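ABC-type branched-chain amino acid transport systems periplasmic component-like protein (Thermomonospora curvata, PDB 4N03) probably serves as the substrate-binding component of an ABC transporter, holding a fatty acid, here palmitic acid, between its two lobes. Local coordinates at residues A39-G44 and H82-Q87; L107-V112 and A130-L135. One frame throughout, in Å; residues are numbered along the deposited sequence. Where two conformers were deposited one is given.

In the fold
From the N terminus, strand 33-40 runs out into the loop 41-44; helix 47-66 and strand 74-81 bring the chain back alongside, and contact 1 closes that excursion by setting 82-87 against 39-44. The chain then passes through helix 86-96 into strand 103-107, and contact 2 closes a shorter excursion through helix 109-122 and strand 126-129 by joining 107-112 to 130-135. The two closures follow in series and neither encloses the other. Both lie at the C-terminal ends of neighbouring strands in the parallel sheet of order 2-1-3-4. Leu107 ties them, its N bonded to Ala39 O and its O to His82 NE2, and both contacts touch the palmitic acid.

Contact 1. Residues A39-G44 and H82-Q87; sequences ATDLTG and HGYDPQ. With PLM (palmitic acid), chain B.
His82 has CG between its backbone N and carbonyl carbon (chi1 57°), which folds the imidazole back over the carbonyl of Thr40, while Asp41 has CG anti to the backbone N (chi1 -179°), which swings its carboxylate up to Gly83 and Tyr84. His82 N donates to Thr40 O at 2.8 Å, and the same oxygen sits 3.3 Å above the centre of the His82 ring. ND1 takes the N-H of Tyr84 in the ring plane (Tyr84 N to His82 ND1 3.0 Å), and NE2 bonds to Leu107 O, so both ring nitrogens are engaged and the ring's rotation is fixed. A phenylalanine here would probably leave Leu107 O and Tyr84 N without their mates and let the turn at Gly83 shift.

Across from it, Asp41 OD1 collects two N-H groups of its own loop: Gly44 N on its syn lone pair at 2.7 Å, and Thr43 N from above the carboxylate plane at 3.0 Å. This is an Asx turn extended into an Asx motif. Asp41 OD1 also lies 3.2 Å from Gly83 CA, and Asp41 OD2, bonded to Tyr46 N, comes 3.5 Å from Tyr84 CB. Thr43 and Gly83 are both tied to Asp81, which braces the two loops from the end of strand 74-81. Tyr84 crosses Asp41 at about a right angle and sends its hydroxyl on to the palmitic acid, where OH donates to PLM O2 at 2.6 Å. The chemistry thus runs in shells: His82 holds the backbone N of Tyr84, Asp41 shapes its own loop beside it, and together they probably help place the phenol, a neutral donor to the fatty acid head group.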
loop_
_atom_site.group_PDB
_atom_site.type_symbol
_atom_site.label_atom_id
_atom_site.label_comp_id
_atom_site.label_asym_id
_atom_site.label_seq_id
_atom_site.Cartn_x
_atom_site.Cartn_y
_atom_site.Cartn_z
ATOM N N ALA A 39 0.594 -6.150 12.049
ATOM C CA ALA A 39 1.270 -7.339 11.472
ATOM C C ALA A 39 1.981 -6.876 10.221
ATOM O O ALA A 39 1.325 -6.605 9.220
ATOM C CB ALA A 39 0.273 -8.444 11.193
ATOM N N THR A 40 3.305 -6.783 10.255
ATOM C CA THR A 40 4.045 -6.127 9.225
ATOM C C THR A 40 5.248 -6.975 8.802
ATOM O O THR A 40 5.436 -8.051 9.292
ATOM C CB THR A 40 4.445 -4.694 9.705
ATOM O OG1 THR A 40 4.924 -3.919 8.612
ATOM C CG2 THR A 40 5.511 -4.727 10.811
ATOM N N ASP A 41 6.021 -6.439 7.854
ATOM C CA ASP A 41 7.294 -7.027 7.482
ATOM C C ASP A 41 8.409 -6.085 7.936
ATOM O O ASP A 41 8.564 -5.006 7.389
ATOM C CB ASP A 41 7.419 -7.256 5.977
ATOM C CG ASP A 41 8.714 -7.888 5.596
ATOM O OD1 ASP A 41 9.377 -8.436 6.499
ATOM O OD2 ASP A 41 9.080 -7.843 4.403
ATOM N N LEU A 42 9.198 -6.551 8.899
ATOM C CA LEU A 42 10.374 -5.835 9.384
ATOM C C LEU A 42 11.671 -6.461 8.939
ATOM O O LEU A 42 12.737 -5.913 9.262
ATOM C CB LEU A 42 10.348 -5.703 10.915
ATOM C CG LEU A 42 9.146 -4.985 11.462
ATOM C CD1 LEU A 42 9.213 -4.956 12.981
ATOM C CD2 LEU A 42 8.995 -3.590 10.882
ATOM N N THR A 43 11.638 -7.612 8.276
ATOM C CA THR A 43 12.828 -8.401 8.018
ATOM C C THR A 43 12.977 -8.939 6.605
ATOM O O THR A 43 14.075 -9.259 6.186
ATOM C CB THR A 43 12.934 -9.550 9.016
ATOM O OG1 THR A 43 11.721 -10.294 9.048
ATOM C CG2 THR A 43 13.367 -9.056 10.385
ATOM N N GLY A 44 11.881 -9.059 5.865
ATOM C CA GLY A 44 11.886 -9.582 4.513
ATOM C C GLY A 44 12.054 -8.540 3.462
ATOM O O GLY A 44 12.626 -7.462 3.696
ATOM N N HIS A 82 5.775 -10.622 10.337
ATOM C CA HIS A 82 5.570 -11.857 9.607
ATOM C C HIS A 82 6.625 -12.124 8.558
ATOM O O HIS A 82 6.585 -13.190 7.929
ATOM C CB HIS A 82 4.164 -11.943 8.997
ATOM C CG HIS A 82 3.796 -10.827 8.097
ATOM N ND1 HIS A 82 4.539 -10.460 6.989
ATOM C CD2 HIS A 82 2.683 -10.047 8.089
ATOM C CE1 HIS A 82 3.895 -9.502 6.349
ATOM N NE2 HIS A 82 2.785 -9.222 7.004
ATOM N N GLY A 83 7.547 -11.190 8.307
ATOM C CA GLY A 83 8.665 -11.410 7.414
ATOM C C GLY A 83 8.262 -11.570 5.949
ATOM O O GLY A 83 9.006 -12.086 5.121
ATOM N N TYR A 84 7.084 -11.079 5.591
ATOM C CA TYR A 84 6.474 -11.310 4.266
ATOM C C TYR A 84 6.306 -12.811 3.982
ATOM O O TYR A 84 6.615 -13.268 2.898
ATOM C CB TYR A 84 7.208 -10.552 3.136
ATOM C CG TYR A 84 6.329 -10.257 1.938
ATOM C CD1 TYR A 84 5.318 -9.349 2.018
ATOM C CD2 TYR A 84 6.564 -10.852 0.717
ATOM C CE1 TYR A 84 4.481 -9.084 0.945
ATOM C CE2 TYR A 84 5.764 -10.561 -0.389
ATOM C CZ TYR A 84 4.729 -9.676 -0.258
ATOM O OH TYR A 84 3.939 -9.420 -1.362
ATOM N N ASP A 85 5.738 -13.491 4.970
ATOM C CA ASP A 85 5.390 -14.906 4.859
ATOM C C ASP A 85 3.957 -15.160 5.357
ATOM O O ASP A 85 3.575 -14.766 6.468
ATOM C CB ASP A 85 6.301 -15.766 5.719
ATOM C CG ASP A 85 5.895 -17.229 5.635
ATOM O OD1 ASP A 85 6.099 -17.814 4.553
ATOM O OD2 ASP A 85 5.336 -17.743 6.582
ATOM N N PRO A 86 3.075 -15.736 4.486
ATOM C CA PRO A 86 1.663 -15.918 4.873
ATOM C C PRO A 86 1.388 -16.871 6.040
ATOM O O PRO A 86 0.562 -16.555 6.905
ATOM C CB PRO A 86 0.986 -16.406 3.598
ATOM C CG PRO A 86 1.974 -16.344 2.515
ATOM C CD PRO A 86 3.348 -16.006 3.083
ATOM N N GLN A 87 2.141 -17.960 6.161
ATOM C CA GLN A 87 1.947 -18.847 7.295
ATOM C C GLN A 87 2.280 -18.146 8.616
ATOM O O GLN A 87 1.584 -18.286 9.613
ATOM C CB GLN A 87 2.792 -20.071 7.158
ATOM C CG GLN A 87 2.439 -21.123 8.209
ATOM C CD GLN A 87 2.997 -22.531 7.942
ATOM O OE1 GLN A 87 3.187 -23.325 8.883
ATOM N NE2 GLN A 87 3.209 -22.866 6.669
HETATM C C1 PLM B . 1.630 -6.818 -1.512
HETATM O O1 PLM B . 0.503 -6.334 -1.797
HETATM O O2 PLM B . 1.816 -7.971 -1.067
HETATM C C2 PLM B . 2.828 -5.897 -1.542
HETATM C C3 PLM B . 2.831 -5.079 -0.178
HETATM C C4 PLM B . 3.847 -3.961 -0.158
HETATM C C5 PLM B . 3.889 -3.241 1.145
HETATM C C6 PLM B . 4.809 -2.008 1.276
HETATM C C7 PLM B . 4.043 -0.737 0.933
HETATM C C8 PLM B . 4.866 0.518 0.834
HETATM C C9 PLM B . 4.078 1.814 0.803
HETATM C CA PLM B . 3.682 2.310 -0.607
HETATM C CB PLM B . 2.623 3.471 -0.436
HETATM C CC PLM B . 1.344 3.201 -1.282
HETATM C CD PLM B . 0.108 3.930 -0.799
HETATM C CE PLM B . -1.184 3.678 -1.564
HETATM C CF PLM B . -2.405 3.920 -0.662
HETATM C CG PLM B . -2.864 5.366 -0.593
#

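Contact 2. Residues L107-V112 and A130-L135; sequences LGSPMV and AWTTAL. With PLM (palmitic acid), chain B.
Ser109 and Ala130 meet where the backbones come nearest, and the packing there is close: Ala130 CB lies 3.4 Å from Ser109 OG and 3.5 Å from Gly108 C. Thr132 comes alongside with its methyl, CG2 standing 3.4 Å from Ser109 OG. Further along, Val112 and Leu135 cross at about a right angle, Val112 CG1 against Leu135 CD2 at 3.6 Å.

Gly108 is the N-cap of helix 109-122, and this strand-to-helix junction at the C-terminal edge of the parallel sheet lines the ligand cleft of the periplasmic binding protein fold. The helix start would be expected to favour an anion.

Ser109 turns its N-H and its hydroxyl to the palmitic acid. Ser109 N gives PLM O2 a straight bond of 2.8 Å (170°), and Ser109 OG donates to PLM O1 at 2.7 Å; the Tyr148 hydroxyl bonds to the same head group. The Thr132 hydroxyl turns away from Ser109, anti to the backbone N (chi1 -176°), to accept from Ala134 N in an ST turn and to bond with Asp179 O.

Apolar contacts follow the tail: Leu107 CG touches PLM C5, and the Trp131 indole, anchored through NE1 to Thr144, lays one face under PLM CE, offset toward the ring's rim.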
loop_
_atom_site.group_PDB
_atom_site.type_symbol
_atom_site.label_atom_id
_atom_site.label_comp_id
_atom_site.label_asym_id
_atom_site.label_seq_id
_atom_site.Cartn_x
_atom_site.Cartn_y
_atom_site.Cartn_z
ATOM N N LEU A 107 0.493 -5.776 6.650
ATOM C CA LEU A 107 1.230 -5.647 5.396
ATOM C C LEU A 107 1.067 -6.912 4.550
ATOM O O LEU A 107 1.266 -8.006 5.037
ATOM C CB LEU A 107 2.715 -5.435 5.679
ATOM C CG LEU A 107 3.551 -5.049 4.459
ATOM C CD1 LEU A 107 4.633 -4.063 4.883
ATOM C CD2 LEU A 107 4.169 -6.253 3.774
ATOM N N GLY A 108 0.812 -6.728 3.271
ATOM C CA GLY A 108 0.975 -7.792 2.306
ATOM C C GLY A 108 -0.296 -8.484 1.840
ATOM O O GLY A 108 -1.105 -8.901 2.655
ATOM N N SER A 109 -0.457 -8.634 0.515
ATOM C CA SER A 109 -1.676 -9.207 -0.032
ATOM C C SER A 109 -1.857 -10.681 0.335
ATOM O O SER A 109 -2.932 -11.042 0.854
ATOM C CB SER A 109 -1.808 -8.958 -1.541
ATOM O OG SER A 109 -1.904 -7.577 -1.811
ATOM N N PRO A 110 -0.867 -11.529 0.103
ATOM C CA PRO A 110 -1.105 -12.939 0.462
ATOM C C PRO A 110 -1.283 -13.175 1.940
ATOM O O PRO A 110 -1.952 -14.124 2.366
ATOM C CB PRO A 110 0.109 -13.656 -0.090
ATOM C CG PRO A 110 0.645 -12.765 -1.166
ATOM C CD PRO A 110 0.397 -11.368 -0.639
HETATM N N MSE A 111 -0.659 -12.328 2.774
HETATM C CA MSE A 111 -0.758 -12.460 4.198
HETATM C C MSE A 111 -2.181 -12.178 4.682
HETATM O O MSE A 111 -2.741 -12.950 5.453
HETATM C CB MSE A 111 0.236 -11.535 4.937
HETATM C CG MSE A 111 1.695 -11.947 4.726
HETATM SE SE MSE A 111 2.443 -10.917 3.184
HETATM C CE MSE A 111 3.217 -12.452 2.197
ATOM N N VAL A 112 -2.780 -11.087 4.221
ATOM C CA VAL A 112 -4.138 -10.784 4.619
ATOM C C VAL A 112 -5.119 -11.812 3.965
ATOM O O VAL A 112 -6.049 -12.223 4.640
ATOM C CB VAL A 112 -4.547 -9.350 4.271
ATOM C CG1 VAL A 112 -5.928 -9.052 4.824
ATOM C CG2 VAL A 112 -3.593 -8.355 4.863
ATOM N N ALA A 130 -1.637 -3.314 1.269
ATOM C CA ALA A 130 -1.883 -4.349 0.320
ATOM C C ALA A 130 -3.072 -3.904 -0.530
ATOM O O ALA A 130 -4.042 -3.399 0.014
ATOM C CB ALA A 130 -2.210 -5.630 1.007
ATOM N N TRP A 131 -2.965 -4.032 -1.819
ATOM C CA TRP A 131 -3.935 -3.437 -2.711
ATOM C C TRP A 131 -4.506 -4.387 -3.770
ATOM O O TRP A 131 -4.981 -3.971 -4.795
ATOM C CB TRP A 131 -3.371 -2.124 -3.289
ATOM C CG TRP A 131 -3.133 -1.124 -2.211
ATOM C CD1 TRP A 131 -4.092 -0.384 -1.657
ATOM C CD2 TRP A 131 -1.929 -0.872 -1.438
ATOM N NE1 TRP A 131 -3.607 0.370 -0.618
ATOM C CE2 TRP A 131 -2.269 0.048 -0.442
ATOM C CE3 TRP A 131 -0.627 -1.363 -1.472
ATOM C CZ2 TRP A 131 -1.337 0.529 0.485
ATOM C CZ3 TRP A 131 0.283 -0.881 -0.571
ATOM C CH2 TRP A 131 -0.069 0.054 0.389
ATOM N N THR A 132 -4.459 -5.679 -3.478
ATOM C CA THR A 132 -5.112 -6.622 -4.329
ATOM C C THR A 132 -6.633 -6.481 -4.269
ATOM O O THR A 132 -7.241 -6.262 -3.232
ATOM C CB THR A 132 -4.695 -8.047 -3.946
ATOM O OG1 THR A 132 -5.278 -8.967 -4.874
ATOM C CG2 THR A 132 -5.121 -8.468 -2.559
ATOM N N THR A 133 -7.282 -6.773 -5.410
ATOM C CA THR A 133 -8.729 -6.887 -5.469
ATOM C C THR A 133 -9.219 -8.091 -4.673
ATOM O O THR A 133 -10.400 -8.134 -4.311
ATOM C CB THR A 133 -9.194 -7.015 -6.917
ATOM O OG1 THR A 133 -8.487 -8.087 -7.554
ATOM C CG2 THR A 133 -8.912 -5.743 -7.661
ATOM N N ALA A 134 -8.328 -9.023 -4.335
ATOM C CA ALA A 134 -8.728 -10.144 -3.536
ATOM C C ALA A 134 -9.175 -9.756 -2.142
ATOM O O ALA A 134 -9.760 -10.554 -1.442
ATOM C CB ALA A 134 -7.635 -11.191 -3.514
ATOM N N LEU A 135 -8.874 -8.518 -1.707
ATOM C CA LEU A 135 -9.272 -8.002 -0.405
ATOM C C LEU A 135 -10.500 -7.113 -0.439
ATOM O O LEU A 135 -10.957 -6.703 0.620
ATOM C CB LEU A 135 -8.093 -7.320 0.292
ATOM C CG LEU A 135 -6.909 -8.251 0.550
ATOM C CD1 LEU A 135 -5.732 -7.487 1.090
ATOM C CD2 LEU A 135 -7.265 -9.444 1.451
HETATM C C1 PLM B . 1.630 -6.818 -1.512
HETATM O O1 PLM B . 0.503 -6.334 -1.797
HETATM O O2 PLM B . 1.816 -7.971 -1.067
HETATM C C2 PLM B . 2.828 -5.897 -1.542
HETATM C C3 PLM B . 2.831 -5.079 -0.178
HETATM C C4 PLM B . 3.847 -3.961 -0.158
HETATM C C5 PLM B . 3.889 -3.241 1.145
HETATM C C6 PLM B . 4.809 -2.008 1.276
HETATM C C7 PLM B . 4.043 -0.737 0.933
HETATM C C8 PLM B . 4.866 0.518 0.834
HETATM C C9 PLM B . 4.078 1.814 0.803
HETATM C CA PLM B . 3.682 2.310 -0.607
HETATM C CB PLM B . 2.623 3.471 -0.436
HETATM C CC PLM B . 1.344 3.201 -1.282
HETATM C CD PLM B . 0.108 3.930 -0.799
HETATM C CE PLM B . -1.184 3.678 -1.564
HETATM C CF PLM B . -2.405 3.920 -0.662
HETATM C CG PLM B . -2.864 5.366 -0.593
#